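Local coordinates for protein acyl-CoA dehydrogenase (Thermus thermophilus, PDB 2Z1Q) that probably uses bound FAD to oxidise saturated acyl-CoA thioesters to their 2,3-dehydroacyl-CoA products, passing the electrons on to an acceptor, at residues L496-R501 with G571-P576. Sequence-based numbering, arbitrary orientation.
Sequences LLRARR and GGYPIP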
loop_
_atom_site.group_PDB
_atom_site.type_symbol
_atom_site.label_atom_id
_atom_site.label_comp_id
_atom_site.label_asym_id
_atom_site.label_seq_id
_atom_site.Cartn_x
_atom_site.Cartn_y
_atom_site.Cartn_z
ATOM N N LEU B 496 14.924 -7.946 -20.055
ATOM C CA LEU B 496 14.890 -8.344 -21.464
ATOM C C LEU B 496 16.095 -9.179 -21.871
ATOM O O LEU B 496 15.949 -10.214 -22.515
ATOM C CB LEU B 496 14.792 -7.102 -22.357
ATOM C CG LEU B 496 13.419 -6.805 -22.974
ATOM C CD1 LEU B 496 13.306 -5.326 -23.308
ATOM C CD2 LEU B 496 13.219 -7.663 -24.224
ATOM N N LEU B 497 17.284 -8.725 -21.494
ATOM C CA LEU B 497 18.498 -9.455 -21.834
ATOM C C LEU B 497 18.486 -10.854 -21.240
ATOM O O LEU B 497 19.017 -11.786 -21.837
ATOM C CB LEU B 497 19.731 -8.694 -21.347
ATOM C CG LEU B 497 19.962 -7.332 -22.006
ATOM C CD1 LEU B 497 21.209 -6.685 -21.440
ATOM C CD2 LEU B 497 20.095 -7.508 -23.506
ATOM N N ARG B 498 17.879 -11.011 -20.067
ATOM C CA ARG B 498 17.822 -12.324 -19.435
ATOM C C ARG B 498 16.792 -13.201 -20.149
ATOM O O ARG B 498 17.003 -14.403 -20.313
ATOM C CB ARG B 498 17.476 -12.197 -17.944
ATOM C CG ARG B 498 17.207 -13.530 -17.218
ATOM C CD ARG B 498 16.788 -13.313 -15.761
ATOM N NE ARG B 498 16.385 -14.555 -15.097
ATOM C CZ ARG B 498 15.831 -14.623 -13.886
ATOM N NH1 ARG B 498 15.506 -15.808 -13.375
ATOM N NH2 ARG B 498 15.594 -13.515 -13.184
ATOM N N ALA B 499 15.687 -12.599 -20.578
ATOM C CA ALA B 499 14.640 -13.344 -21.263
ATOM C C ALA B 499 15.154 -13.995 -22.559
ATOM O O ALA B 499 14.682 -15.061 -22.956
ATOM C CB ALA B 499 13.460 -12.430 -21.574
ATOM N N ARG B 500 16.118 -13.331 -23.200
ATOM C CA ARG B 500 16.721 -13.813 -24.447
ATOM C C ARG B 500 17.516 -15.097 -24.224
ATOM O O ARG B 500 17.488 -16.008 -25.052
ATOM C CB ARG B 500 17.636 -12.729 -25.039
ATOM C CG ARG B 500 16.888 -11.499 -25.552
ATOM C CD ARG B 500 16.009 -11.848 -26.747
ATOM N NE ARG B 500 14.775 -11.066 -26.801
ATOM C CZ ARG B 500 14.716 -9.751 -26.996
ATOM N NH1 ARG B 500 13.538 -9.141 -27.027
ATOM N NH2 ARG B 500 15.826 -9.048 -27.167
ATOM N N ARG B 501 18.222 -15.159 -23.102
ATOM C CA ARG B 501 19.007 -16.336 -22.762
ATOM C C ARG B 501 18.108 -17.399 -22.166
ATOM O O ARG B 501 18.150 -18.561 -22.555
ATOM C CB ARG B 501 20.064 -15.967 -21.742
ATOM C CG ARG B 501 20.989 -14.887 -22.216
ATOM C CD ARG B 501 21.880 -14.496 -21.089
ATOM N NE ARG B 501 22.519 -15.674 -20.524
ATOM C CZ ARG B 501 23.200 -15.675 -19.385
ATOM N NH1 ARG B 501 23.754 -16.796 -18.946
ATOM N NH2 ARG B 501 23.319 -14.556 -18.684
ATOM N N GLY B 571 2.407 -22.850 -8.848
ATOM C CA GLY B 571 2.054 -22.577 -7.466
ATOM C C GLY B 571 2.861 -21.428 -6.900
ATOM O O GLY B 571 3.145 -21.385 -5.703
ATOM N N GLY B 572 3.246 -20.488 -7.752
ATOM C CA GLY B 572 4.031 -19.364 -7.275
ATOM C C GLY B 572 4.884 -18.807 -8.384
ATOM O O GLY B 572 4.443 -18.750 -9.530
ATOM N N TYR B 573 6.100 -18.388 -8.060
ATOM C CA TYR B 573 6.988 -17.836 -9.073
ATOM C C TYR B 573 7.228 -18.923 -10.138
ATOM O O TYR B 573 7.866 -19.935 -9.868
ATOM C CB TYR B 573 8.308 -17.407 -8.416
ATOM C CG TYR B 573 9.217 -16.587 -9.308
ATOM C CD1 TYR B 573 10.546 -16.955 -9.506
ATOM C CD2 TYR B 573 8.746 -15.435 -9.941
ATOM C CE1 TYR B 573 11.394 -16.190 -10.322
ATOM C CE2 TYR B 573 9.583 -14.665 -10.749
ATOM C CZ TYR B 573 10.901 -15.043 -10.935
ATOM O OH TYR B 573 11.715 -14.244 -11.703
ATOM N N PRO B 574 6.718 -18.713 -11.368
ATOM C CA PRO B 574 6.871 -19.682 -12.462
ATOM C C PRO B 574 8.293 -20.024 -12.915
ATOM O O PRO B 574 8.554 -21.151 -13.339
ATOM C CB PRO B 574 6.026 -19.073 -13.579
ATOM C CG PRO B 574 6.180 -17.608 -13.354
ATOM C CD PRO B 574 6.044 -17.490 -11.848
ATOM N N ILE B 575 9.212 -19.070 -12.831
ATOM C CA ILE B 575 10.588 -19.323 -13.242
ATOM C C ILE B 575 11.233 -20.389 -12.364
ATOM O O ILE B 575 11.350 -20.216 -11.152
ATOM C CB ILE B 575 11.451 -18.055 -13.176
ATOM C CG1 ILE B 575 10.980 -17.047 -14.224
ATOM C CG2 ILE B 575 12.906 -18.404 -13.416
ATOM C CD1 ILE B 575 9.613 -16.486 -13.959
ATOM N N PRO B 576 11.678 -21.499 -12.974
ATOM C CA PRO B 576 12.321 -22.631 -12.300
ATOM C C PRO B 576 13.455 -22.262 -11.346
ATOM O O PRO B 576 14.211 -21.323 -11.602
ATOM C CB PRO B 576 12.816 -23.482 -13.462
ATOM C CG PRO B 576 11.799 -23.228 -14.514
ATOM C CD PRO B 576 11.634 -21.731 -14.429
#
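R498 reaches out from helix 476-502 to meet I575 and Y573 in the loop that follows helix 556-570, and this one long side chain makes the whole contact from its side. Its CG stands anti to the backbone N (chi1 172°) and the chain stays extended as far as NE, which carries the guanidinium well clear of its own helix. There NH1 comes to 3.7 Å from I575 CG2, a van der Waals touch in which the methyl lies obliquely to the guanidinium. NH2 approaches Y573 OH at 4.2 Å, too far for a hydrogen bond. The direct touch of R498 with I575 and Y573 is small, burying 78 Å² in all, and lies away from the FAD site. What joins R498 and Y573 is a shared acceptor: E317 OE2, on helix 300-331, takes a salt bridge from R498 NH2 and a hydrogen bond with the tyrosine hydroxyl. A second carboxylate, E26 from the N-terminal part of the chain, pairs with NE, and S318 OG is also bonded to NH2, so the buried guanidinium is held at NE and NH2 and its charge is probably balanced by the two glutamates.

Within the loop, I575 packs against the Y573 ring. The isoleucine CD1 sits 3.5 Å above one face of the tyrosine ring, offset toward the rim, while CG2, the other branch, is left to meet R498. With I575 also on L509 of helix 505-528, and Y573 on I313 and Y314 of helix 300-331, the contact packs the C-terminal loop against the helices of the all-helical C-terminal part of the acyl-CoA dehydrogenase fold.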